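Local coordinates for protein phosphoserine aminotransferase (Bacillus circulans, PDB 2C0R) that catalyses the reversible, pyridoxal phosphate-dependent transamination between O-phospho-L-serine and 2-oxoglutarate in serine biosynthesis, and the corresponding reaction of phosphohydroxythreonine in pyridoxine biosynthesis, at residues 27-30 / 31-35; 45-48 / 49-53; 58-61 / 62-66; 351-354 / 355-359. The protein carries 1 engineered substitution. One frame throughout, in Å; residues are numbered along the deposited sequence.

Interaction 1: residues 27-30 / 31-35; sequences FVDY and QHTGM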
loop_
_atom_site.group_PDB
_atom_site.type_symbol
_atom_site.label_atom_id
_atom_site.label_comp_id
_atom_site.label_asym_id
_atom_site.label_seq_id
_atom_site.Cartn_x
_atom_site.Cartn_y
_atom_site.Cartn_z
ATOM N N PHE A 27 -5.293 -9.757 -16.510
ATOM C CA PHE A 27 -4.344 -9.800 -15.397
ATOM C C PHE A 27 -2.946 -10.172 -15.865
ATOM O O PHE A 27 -1.985 -9.628 -15.310
ATOM C CB PHE A 27 -4.818 -10.853 -14.400
ATOM C CG PHE A 27 -4.102 -10.853 -13.070
ATOM C CD1 PHE A 27 -4.555 -10.073 -12.021
ATOM C CD2 PHE A 27 -2.996 -11.645 -12.834
ATOM C CE1 PHE A 27 -3.961 -10.051 -10.779
ATOM C CE2 PHE A 27 -2.375 -11.659 -11.605
ATOM C CZ PHE A 27 -2.873 -10.888 -10.546
ATOM N N VAL A 28 -2.883 -11.108 -16.813
ATOM C CA VAL A 28 -1.574 -11.513 -17.302
ATOM C C VAL A 28 -1.043 -10.597 -18.383
ATOM O O VAL A 28 0.143 -10.274 -18.384
ATOM C CB VAL A 28 -1.626 -12.974 -17.790
ATOM C CG1 VAL A 28 -0.287 -13.307 -18.395
ATOM C CG2 VAL A 28 -1.954 -13.903 -16.627
ATOM N N ASP A 29 -1.905 -10.245 -19.324
ATOM C CA ASP A 29 -1.493 -9.432 -20.460
ATOM C C ASP A 29 -2.438 -8.245 -20.608
ATOM O O ASP A 29 -3.569 -8.451 -21.046
ATOM C CB ASP A 29 -1.507 -10.285 -21.718
ATOM C CG ASP A 29 -0.869 -9.570 -22.911
ATOM O OD1 ASP A 29 -0.573 -8.359 -22.879
ATOM O OD2 ASP A 29 -0.657 -10.249 -23.941
ATOM N N TYR A 30 -1.950 -7.075 -20.219
ATOM C CA TYR A 30 -2.765 -5.870 -20.287
ATOM C C TYR A 30 -2.642 -5.271 -21.679
ATOM O O TYR A 30 -1.550 -4.878 -22.072
ATOM C CB TYR A 30 -2.325 -4.876 -19.254
ATOM C CG TYR A 30 -2.967 -3.530 -19.261
ATOM C CD1 TYR A 30 -4.092 -3.337 -18.439
ATOM C CD2 TYR A 30 -2.472 -2.469 -19.996
ATOM C CE1 TYR A 30 -4.731 -2.094 -18.395
ATOM C CE2 TYR A 30 -3.106 -1.228 -19.939
ATOM C CZ TYR A 30 -4.216 -1.052 -19.142
ATOM O OH TYR A 30 -4.766 0.202 -19.143
ATOM N N GLN A 31 -3.756 -5.214 -22.389
ATOM C CA GLN A 31 -3.841 -4.595 -23.714
ATOM C C GLN A 31 -2.725 -4.957 -24.692
ATOM O O GLN A 31 -2.118 -4.139 -25.393
ATOM C CB GLN A 31 -3.896 -3.066 -23.552
ATOM C CG GLN A 31 -5.110 -2.570 -22.786
ATOM C CD GLN A 31 -5.229 -1.057 -22.711
ATOM O OE1 GLN A 31 -4.503 -0.259 -23.309
ATOM N NE2 GLN A 31 -6.191 -0.593 -21.943
ATOM N N HIS A 32 -2.435 -6.253 -24.784
ATOM C CA HIS A 32 -1.478 -6.809 -25.715
ATOM C C HIS A 32 -0.089 -6.202 -25.553
ATOM O O HIS A 32 0.673 -6.195 -26.494
ATOM C CB HIS A 32 -1.953 -6.716 -27.201
ATOM C CG HIS A 32 -3.206 -7.542 -27.343
ATOM N ND1 HIS A 32 -3.140 -8.907 -27.438
ATOM C CD2 HIS A 32 -4.512 -7.208 -27.346
ATOM C CE1 HIS A 32 -4.378 -9.390 -27.514
ATOM N NE2 HIS A 32 -5.227 -8.375 -27.467
ATOM N N THR A 33 0.249 -5.742 -24.362
ATOM C CA THR A 33 1.588 -5.238 -24.144
ATOM C C THR A 33 2.568 -6.330 -23.738
ATOM O O THR A 33 3.799 -6.072 -23.742
ATOM C CB THR A 33 1.634 -4.219 -22.992
ATOM O OG1 THR A 33 1.180 -4.904 -21.824
ATOM C CG2 THR A 33 0.748 -3.013 -23.281
ATOM N N GLY A 34 2.030 -7.482 -23.411
ATOM C CA GLY A 34 2.894 -8.589 -23.024
ATOM C C GLY A 34 3.413 -8.392 -21.606
ATOM O O GLY A 34 4.443 -9.000 -21.250
ATOM N N MET A 35 2.715 -7.566 -20.827
ATOM C CA MET A 35 2.981 -7.371 -19.415
ATOM C C MET A 35 1.626 -7.240 -18.693
ATOM O O MET A 35 0.646 -6.821 -19.287
ATOM C CB MET A 35 3.785 -6.084 -19.198
ATOM C CG MET A 35 5.233 -6.171 -19.632
ATOM S SD MET A 35 6.069 -4.572 -19.378
ATOM C CE MET A 35 5.362 -3.653 -20.725
HETATM O O HOH W 1 -4.170 -8.186 -23.599
#

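Interaction 2: residues 45-48 / 49-53; sequences AVYE and AVHNE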
loop_
_atom_site.group_PDB
_atom_site.type_symbol
_atom_site.label_atom_id
_atom_site.label_comp_id
_atom_site.label_asym_id
_atom_site.label_seq_id
_atom_site.Cartn_x
_atom_site.Cartn_y
_atom_site.Cartn_z
ATOM N N ALA A 45 4.043 5.580 -19.846
ATOM C CA ALA A 45 2.785 6.197 -20.270
ATOM C C ALA A 45 1.576 5.302 -20.062
ATOM O O ALA A 45 0.471 5.815 -19.861
ATOM C CB ALA A 45 2.815 6.603 -21.750
ATOM N N VAL A 46 1.719 3.990 -20.131
ATOM C CA VAL A 46 0.557 3.096 -19.929
ATOM C C VAL A 46 0.056 3.182 -18.498
ATOM O O VAL A 46 -1.136 3.403 -18.303
ATOM C CB VAL A 46 0.915 1.659 -20.310
ATOM C CG1 VAL A 46 -0.256 0.722 -20.019
ATOM C CG2 VAL A 46 1.289 1.554 -21.809
ATOM N N TYR A 47 0.947 3.020 -17.520
ATOM C CA TYR A 47 0.449 3.116 -16.155
ATOM C C TYR A 47 -0.002 4.544 -15.913
ATOM O O TYR A 47 -0.988 4.790 -15.258
ATOM C CB TYR A 47 1.520 2.557 -15.128
ATOM C CG TYR A 47 0.940 2.990 -13.771
ATOM C CD1 TYR A 47 -0.109 2.258 -13.233
ATOM C CD2 TYR A 47 1.375 4.089 -13.042
ATOM C CE1 TYR A 47 -0.695 2.579 -12.029
ATOM C CE2 TYR A 47 0.800 4.474 -11.861
ATOM C CZ TYR A 47 -0.245 3.700 -11.348
ATOM O OH TYR A 47 -0.856 4.016 -10.182
ATOM N N GLU A 48 0.765 5.552 -16.322
ATOM C CA GLU A 48 0.432 6.945 -16.001
ATOM C C GLU A 48 -0.953 7.269 -16.522
ATOM O O GLU A 48 -1.708 8.011 -15.907
ATOM C CB GLU A 48 1.471 7.912 -16.614
ATOM C CG GLU A 48 2.757 7.920 -15.800
ATOM C CD GLU A 48 3.844 8.729 -16.463
ATOM O OE1 GLU A 48 3.753 8.883 -17.705
ATOM O OE2 GLU A 48 4.732 9.152 -15.730
ATOM N N ALA A 49 -1.329 6.695 -17.667
ATOM C CA ALA A 49 -2.677 6.966 -18.163
ATOM C C ALA A 49 -3.743 6.467 -17.181
ATOM O O ALA A 49 -4.751 7.135 -16.943
ATOM C CB ALA A 49 -2.894 6.311 -19.531
ATOM N N VAL A 50 -3.532 5.274 -16.620
ATOM C CA VAL A 50 -4.479 4.703 -15.684
ATOM C C VAL A 50 -4.519 5.558 -14.419
ATOM O O VAL A 50 -5.572 5.900 -13.871
ATOM C CB VAL A 50 -4.087 3.248 -15.322
ATOM C CG1 VAL A 50 -4.840 2.734 -14.119
ATOM C CG2 VAL A 50 -4.282 2.360 -16.559
ATOM N N HIS A 51 -3.308 5.900 -13.962
ATOM C CA HIS A 51 -3.171 6.708 -12.726
ATOM C C HIS A 51 -3.880 8.036 -12.822
ATOM O O HIS A 51 -4.545 8.495 -11.876
ATOM C CB HIS A 51 -1.651 6.887 -12.540
ATOM C CG HIS A 51 -1.217 7.524 -11.265
ATOM N ND1 HIS A 51 -1.041 6.795 -10.098
ATOM C CD2 HIS A 51 -0.892 8.812 -11.020
ATOM C CE1 HIS A 51 -0.619 7.669 -9.171
ATOM N NE2 HIS A 51 -0.526 8.891 -9.697
ATOM N N ASN A 52 -3.722 8.698 -13.990
ATOM C CA ASN A 52 -4.374 9.979 -14.221
ATOM C C ASN A 52 -5.856 9.840 -14.530
ATOM O O ASN A 52 -6.657 10.685 -14.104
ATOM C CB ASN A 52 -3.653 10.704 -15.343
ATOM C CG ASN A 52 -2.300 11.194 -14.908
ATOM O OD1 ASN A 52 -1.268 11.052 -15.616
ATOM N ND2 ASN A 52 -2.278 11.740 -13.730
ATOM N N GLU A 53 -6.266 8.808 -15.215
ATOM C CA GLU A 53 -7.671 8.576 -15.529
ATOM C C GLU A 53 -8.476 8.355 -14.254
ATOM O O GLU A 53 -9.607 8.814 -14.150
ATOM C CB GLU A 53 -7.815 7.364 -16.477
ATOM C CG GLU A 53 -9.231 7.009 -16.907
ATOM C CD GLU A 53 -9.314 5.618 -17.517
ATOM O OE1 GLU A 53 -8.313 5.100 -18.010
ATOM O OE2 GLU A 53 -10.369 4.967 -17.457
#

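Interaction 3: residues 58-61 / 62-66; sequences LLAL and LGNPT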
loop_
_atom_site.group_PDB
_atom_site.type_symbol
_atom_site.label_atom_id
_atom_site.label_comp_id
_atom_site.label_asym_id
_atom_site.label_seq_id
_atom_site.Cartn_x
_atom_site.Cartn_y
_atom_site.Cartn_z
ATOM N N LEU A 58 -12.812 10.103 -10.864
ATOM C CA LEU A 58 -13.335 10.389 -9.514
ATOM C C LEU A 58 -13.847 11.817 -9.457
ATOM O O LEU A 58 -14.953 12.038 -8.979
ATOM C CB LEU A 58 -12.223 10.149 -8.510
ATOM C CG LEU A 58 -12.433 10.296 -7.018
ATOM C CD1 LEU A 58 -13.785 10.023 -6.452
ATOM C CD2 LEU A 58 -11.393 9.350 -6.350
ATOM N N LEU A 59 -13.096 12.800 -9.929
ATOM C CA LEU A 59 -13.591 14.172 -9.945
ATOM C C LEU A 59 -14.876 14.281 -10.766
ATOM O O LEU A 59 -15.798 15.002 -10.338
ATOM C CB LEU A 59 -12.533 15.159 -10.449
ATOM C CG LEU A 59 -11.379 15.340 -9.458
ATOM C CD1 LEU A 59 -10.293 16.169 -10.127
ATOM C CD2 LEU A 59 -11.807 16.043 -8.193
ATOM N N ALA A 60 -14.940 13.594 -11.888
ATOM C CA ALA A 60 -16.157 13.669 -12.690
ATOM C C ALA A 60 -17.349 13.081 -11.902
ATOM O O ALA A 60 -18.459 13.646 -11.987
ATOM C CB ALA A 60 -15.975 12.998 -14.034
ATOM N N LEU A 61 -17.161 11.995 -11.188
ATOM C CA LEU A 61 -18.307 11.458 -10.435
ATOM C C LEU A 61 -18.836 12.490 -9.463
ATOM O O LEU A 61 -20.028 12.472 -9.140
ATOM C CB LEU A 61 -17.871 10.171 -9.706
ATOM C CG LEU A 61 -17.820 8.923 -10.621
ATOM C CD1 LEU A 61 -17.080 7.795 -9.898
ATOM C CD2 LEU A 61 -19.210 8.447 -11.051
ATOM N N LEU A 62 -17.958 13.368 -8.973
ATOM C CA LEU A 62 -18.355 14.385 -8.013
ATOM C C LEU A 62 -18.813 15.675 -8.649
ATOM O O LEU A 62 -19.023 16.704 -7.959
ATOM C CB LEU A 62 -17.177 14.644 -7.048
ATOM C CG LEU A 62 -16.876 13.505 -6.057
ATOM C CD1 LEU A 62 -15.479 13.793 -5.492
ATOM C CD2 LEU A 62 -17.909 13.384 -4.959
ATOM N N GLY A 63 -18.987 15.641 -9.953
ATOM C CA GLY A 63 -19.497 16.818 -10.659
ATOM C C GLY A 63 -18.422 17.766 -11.144
ATOM O O GLY A 63 -18.687 18.956 -11.407
ATOM N N ASN A 64 -17.168 17.284 -11.286
ATOM C CA ASN A 64 -16.013 18.096 -11.668
ATOM C C ASN A 64 -15.835 19.350 -10.841
ATOM O O ASN A 64 -15.711 20.432 -11.392
ATOM C CB ASN A 64 -16.082 18.417 -13.174
ATOM C CG ASN A 64 -15.703 17.170 -13.988
ATOM O OD1 ASN A 64 -16.213 16.901 -15.078
ATOM N ND2 ASN A 64 -14.801 16.389 -13.426
ATOM N N PRO A 65 -15.734 19.219 -9.520
ATOM C CA PRO A 65 -15.326 20.409 -8.746
ATOM C C PRO A 65 -13.907 20.742 -9.181
ATOM O O PRO A 65 -13.148 19.901 -9.648
ATOM C CB PRO A 65 -15.340 19.903 -7.313
ATOM C CG PRO A 65 -15.124 18.435 -7.445
ATOM C CD PRO A 65 -15.834 18.013 -8.708
ATOM N N THR A 66 -13.560 22.017 -9.021
ATOM C CA THR A 66 -12.241 22.466 -9.419
ATOM C C THR A 66 -11.425 22.896 -8.202
ATOM O O THR A 66 -12.028 23.178 -7.154
ATOM C CB THR A 66 -12.322 23.645 -10.389
ATOM O OG1 THR A 66 -13.020 24.690 -9.688
ATOM C CG2 THR A 66 -13.102 23.334 -11.658
#

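Interaction 4: residues 351-354 / 355-359; sequences VQFM and EHFKR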
loop_
_atom_site.group_PDB
_atom_site.type_symbol
_atom_site.label_atom_id
_atom_site.label_comp_id
_atom_site.label_asym_id
_atom_site.label_seq_id
_atom_site.Cartn_x
_atom_site.Cartn_y
_atom_site.Cartn_z
ATOM N N VAL A 351 -32.284 -11.012 4.480
ATOM C CA VAL A 351 -33.580 -10.778 5.125
ATOM C C VAL A 351 -34.333 -12.080 5.243
ATOM O O VAL A 351 -35.035 -12.305 6.234
ATOM C CB VAL A 351 -34.361 -9.724 4.306
ATOM C CG1 VAL A 351 -35.849 -9.750 4.626
ATOM C CG2 VAL A 351 -33.713 -8.355 4.561
ATOM N N GLN A 352 -34.217 -12.948 4.234
ATOM C CA GLN A 352 -34.867 -14.266 4.281
ATOM C C GLN A 352 -34.279 -15.064 5.424
ATOM O O GLN A 352 -35.034 -15.651 6.218
ATOM C CB GLN A 352 -34.686 -14.986 2.956
ATOM C CG GLN A 352 -35.356 -14.377 1.738
ATOM C CD GLN A 352 -35.083 -15.061 0.416
ATOM O OE1 GLN A 352 -35.301 -14.446 -0.641
ATOM N NE2 GLN A 352 -34.622 -16.309 0.418
ATOM N N PHE A 353 -32.949 -15.073 5.513
ATOM C CA PHE A 353 -32.293 -15.760 6.622
ATOM C C PHE A 353 -32.736 -15.201 7.968
ATOM O O PHE A 353 -33.011 -15.949 8.898
ATOM C CB PHE A 353 -30.773 -15.672 6.460
ATOM C CG PHE A 353 -30.079 -16.254 7.693
ATOM C CD1 PHE A 353 -29.983 -17.639 7.805
ATOM C CD2 PHE A 353 -29.548 -15.449 8.698
ATOM C CE1 PHE A 353 -29.392 -18.205 8.920
ATOM C CE2 PHE A 353 -28.960 -16.021 9.819
ATOM C CZ PHE A 353 -28.864 -17.397 9.920
ATOM N N MET A 354 -32.803 -13.879 8.046
ATOM C CA MET A 354 -33.228 -13.262 9.292
ATOM C C MET A 354 -34.653 -13.640 9.650
ATOM O O MET A 354 -34.964 -13.816 10.826
ATOM C CB MET A 354 -33.128 -11.720 9.167
ATOM C CG MET A 354 -31.682 -11.254 9.285
ATOM S SD MET A 354 -31.547 -9.498 8.853
ATOM C CE MET A 354 -32.335 -8.741 10.288
ATOM N N GLU A 355 -35.531 -13.771 8.652
ATOM C CA GLU A 355 -36.913 -14.182 8.931
ATOM C C GLU A 355 -36.954 -15.608 9.452
ATOM O O GLU A 355 -37.628 -15.896 10.434
ATOM C CB GLU A 355 -37.727 -14.042 7.642
ATOM C CG GLU A 355 -39.152 -14.521 7.871
ATOM C CD GLU A 355 -40.042 -13.609 8.683
ATOM O OE1 GLU A 355 -41.108 -14.086 9.098
ATOM O OE2 GLU A 355 -39.702 -12.421 8.921
ATOM N N HIS A 356 -36.234 -16.528 8.817
ATOM C CA HIS A 356 -36.124 -17.902 9.289
ATOM C C HIS A 356 -35.568 -17.990 10.714
ATOM O O HIS A 356 -36.089 -18.746 11.564
ATOM C CB HIS A 356 -35.217 -18.772 8.400
ATOM C CG HIS A 356 -34.882 -20.111 9.006
ATOM N ND1 HIS A 356 -35.811 -21.125 9.183
ATOM C CD2 HIS A 356 -33.724 -20.628 9.487
ATOM C CE1 HIS A 356 -35.276 -22.188 9.739
ATOM N NE2 HIS A 356 -33.991 -21.909 9.929
ATOM N N PHE A 357 -34.497 -17.262 10.982
ATOM C CA PHE A 357 -33.889 -17.396 12.315
ATOM C C PHE A 357 -34.816 -16.862 13.382
ATOM O O PHE A 357 -34.952 -17.439 14.454
ATOM C CB PHE A 357 -32.524 -16.680 12.279
ATOM C CG PHE A 357 -31.673 -17.015 13.483
ATOM C CD1 PHE A 357 -30.794 -18.076 13.441
ATOM C CD2 PHE A 357 -31.795 -16.255 14.640
ATOM C CE1 PHE A 357 -30.016 -18.332 14.554
ATOM C CE2 PHE A 357 -31.013 -16.519 15.745
ATOM C CZ PHE A 357 -30.150 -17.600 15.714
ATOM N N LYS A 358 -35.490 -15.762 13.077
ATOM C CA LYS A 358 -36.497 -15.236 14.018
ATOM C C LYS A 358 -37.624 -16.169 14.340
ATOM O O LYS A 358 -38.039 -16.351 15.486
ATOM C CB LYS A 358 -37.029 -13.949 13.345
ATOM C CG LYS A 358 -38.205 -13.309 14.098
ATOM C CD LYS A 358 -38.610 -12.060 13.314
ATOM C CE LYS A 358 -39.374 -12.379 12.040
ATOM N NZ LYS A 358 -39.714 -11.112 11.326
ATOM N N ARG A 359 -38.156 -16.761 13.254
ATOM C CA ARG A 359 -39.237 -17.717 13.422
ATOM C C ARG A 359 -38.831 -18.951 14.222
ATOM O O ARG A 359 -39.707 -19.481 14.932
ATOM C CB ARG A 359 -39.772 -18.162 12.037
ATOM C CG ARG A 359 -40.536 -17.106 11.269
ATOM C CD ARG A 359 -41.232 -17.655 10.046
ATOM N NE ARG A 359 -40.378 -17.914 8.895
ATOM C CZ ARG A 359 -40.641 -17.502 7.661
ATOM N NH1 ARG A 359 -41.747 -16.803 7.423
ATOM N NH2 ARG A 359 -39.795 -17.799 6.687
#

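Interaction 1: residues 27-30 / 31-35
The carbonyl oxygen of Tyr-30 is gripped twice by one residue: Thr-33 OG1 donates to Tyr-30 O at 2.7 Å, in the carbonyl plane, and Thr-33 N reaches Tyr-30 O at 3.0 Å from above that plane. The backbone bond closes a type I' beta turn from Tyr-30 to Thr-33, with Gln-31 and His-32 at its corners, both at positive phi. With chi1 at 60°, Thr-33 OG1 sits between its own backbone N and carbonyl carbon, where it can donate to Tyr-30 O and accept from Met-35 N. The Met-35 N to Thr-33 OG1 bond, 3.2 Å, forms an ST turn.

A second set of bonds ties the chain before the turn to the chain after it. Tyr-30 N meets Met-35 O at 2.8 Å in an almost straight bond. Beside it, Gly-34 N donates a hydrogen bond to Asp-29 OD1 at 2.8 Å, approaching 45° out of the carboxylate plane. The backbone of Gly-34 is also hydrogen-bonded to the second subunit, and the ring of Phe-27 meets Phe-27 of that subunit, placing this loop at the dimer interface.

The Tyr-30 side chain lies against helix 45-61, and Gln-31 runs extended alongside it. Gln-31 CG stands over one face of the phenol, 3.9 Å from the Tyr-30 ring centroid, as a CH-pi contact, and the Gln-31 amide stacks on the ring with the planes 15° apart. A water bridges the two segments, donating to Asp-29 O at 2.6 Å and accepting from His-32 N at 2.9 Å while lying over the imidazole of His-32.

Interaction 2: residues 45-48 / 49-53
Tyr-47 and His-51 meet one turn apart on helix 45-61, and the polar link between their side chains is short: Tyr-47 OH and His-51 ND1 are 2.8 Å apart in a hydrogen bond. The hydroxyl arrives at the edge of the imidazole, near its plane. Both side chains leave the helix with CG anti to the backbone N (chi1 169° for Tyr-47, -172° for His-51), and they cross obliquely, which brings the hydroxyl to ND1. The other imidazole nitrogen, His-51 NE2, is hydrogen-bonded to Asn-234 O, so the ring is held at two points and its rotation is fixed.

The same pair also packs. The ring planes meet at 53°, neither stacked nor edge-to-face, and His-51 CB lies 3.5 Å from Tyr-47 CE2.

Backbone bonds supply the rest in the usual alpha-helical pattern. His-51 N reaches Tyr-47 O at 2.9 Å, and Asn-52 N reaches Glu-48 O at the same separation, 2.9 Å. Ala-49 N to Ala-45 O measures 3.0 Å, whereas Val-50 N to Val-46 O is stretched to 3.5 Å and weak.

Among the charged groups, Glu-53 OE2 makes a salt bridge to Arg-57 NH2, and Glu-48 OE2 forms a long, weak ion pair with Arg-43, which by similarity binds L-glutamate.

Around this first part of the helix, Tyr-47 and His-51 rest on Ile-245 of helix 242-257, Val-50 touches Asn-249 of that helix, and His-51 meets Phe-72 of strand 68-73 edge-to-face.

Interaction 3: residues 58-61 / 62-66
The flat carboxamide of Asn-64 folds back against Ala-60, with Asn-64 ND2 3.1 Å from Ala-60 CA and 3.6 Å from Ala-60 CB; Asn-64 CG stands anti to the carbonyl carbon, beside the backbone N (chi1 -75°), which turns the amide toward the helix. The ring of Pro-65 lies across the end of Leu-59, with Pro-65 CG 4.2 Å from Leu-59 CD2.

Asn-64 belongs to the Schellman motif that ends helix 45-61, and Pro-65 follows it. The two characteristic bonds of the motif run from Asn-64 N to Leu-59 O, 2.8 Å, and from Gly-63 N to Ala-60 O, 2.9 Å. Gly-63, with phi 90°, takes the left-handed C-prime position, where the chain reverses. Leu-62 N still bonds in helical fashion to Leu-58 O at 3.3 Å, and more weakly to Leu-59 O.

Away from the turn the leucines face the body of the fold. Leu-58 and Leu-62 both touch Ile-208 of strand 205-210 and Leu-179 in a loop, while Leu-61 packs on Leu-252 and Ile-255 of helix 242-257. Leu-58 and Leu-62 also meet each other through their methyls, Leu-58 CD1 lying 4.2 Å from Leu-62 CD1.

Interaction 4: residues 351-354 / 355-359
Phe-353 and Phe-357, one turn apart on the C-terminal helix 344-361, send their rings the same way from the buried side of an amphipathic helix. Apolar contact comes first. The rings lie side by side with planes at 37°, an oblique pair rather than a stack, and the nearest carbons are Phe-353 CZ and Phe-357 CD1, 4.1 Å apart. Each ring also meets Phe-313 of helix 307-319 edge-to-face, so three phenylalanines pack together where the two helices face each other. Met-354 reaches the same Phe-313 and also touches Ala-278 of helix 260-280, a helix on which Val-351 packs as well.

The backbone bonds are regular. Glu-355 N to Val-351 O spans 2.9 Å, Phe-357 N to Phe-353 O the same 2.9 Å, and His-356 N to Gln-352 O 3.0 Å. Lys-358 N reaches Met-354 O at 3.0 Å, and that carbonyl accepts a second bond from the hydroxyl of Tyr-286, so a helix carbonyl is shared with a neighbouring loop.

Charge gathers on another side of the helix, where Glu-355 joins Lys-358 and Arg-359 in a salt-bridge network. The glutamate chain bends at chi2 (74°), turning its carboxylate toward the following turn. Lys-358 NZ bonds to Glu-355 OE2 at 2.7 Å, from 36° out of the carboxylate plane. The Arg-359 NH1 to Glu-355 OE1 pair, 3.3 Å, is one of charge only, with no N-H aimed at the oxygen, while Glu-355 CG packs over the centre of the Arg-359 guanidinium face.

Overall arrangement
From the N terminus, interaction 1 closes a tight turn in the loop between helices 17-25 and 45-61, beside the second subunit. Interaction 2 follows on the first turns of helix 45-61 and touches interaction 1: Tyr-30 packs on Val-46 and Val-50. Interaction 3 ends the same helix and leads into strand 68-73, about 18 Å from interaction 2, centre to centre. Interaction 4 comes far later, on helix 344-361 among helices 260-280 and 307-319, and on the opposite side of the chain's centre from interaction 2. All four are local and in series; none nests in or crosses another. The first three run from the dimer interface to the sheet, while the fourth belongs to the C-terminal helices.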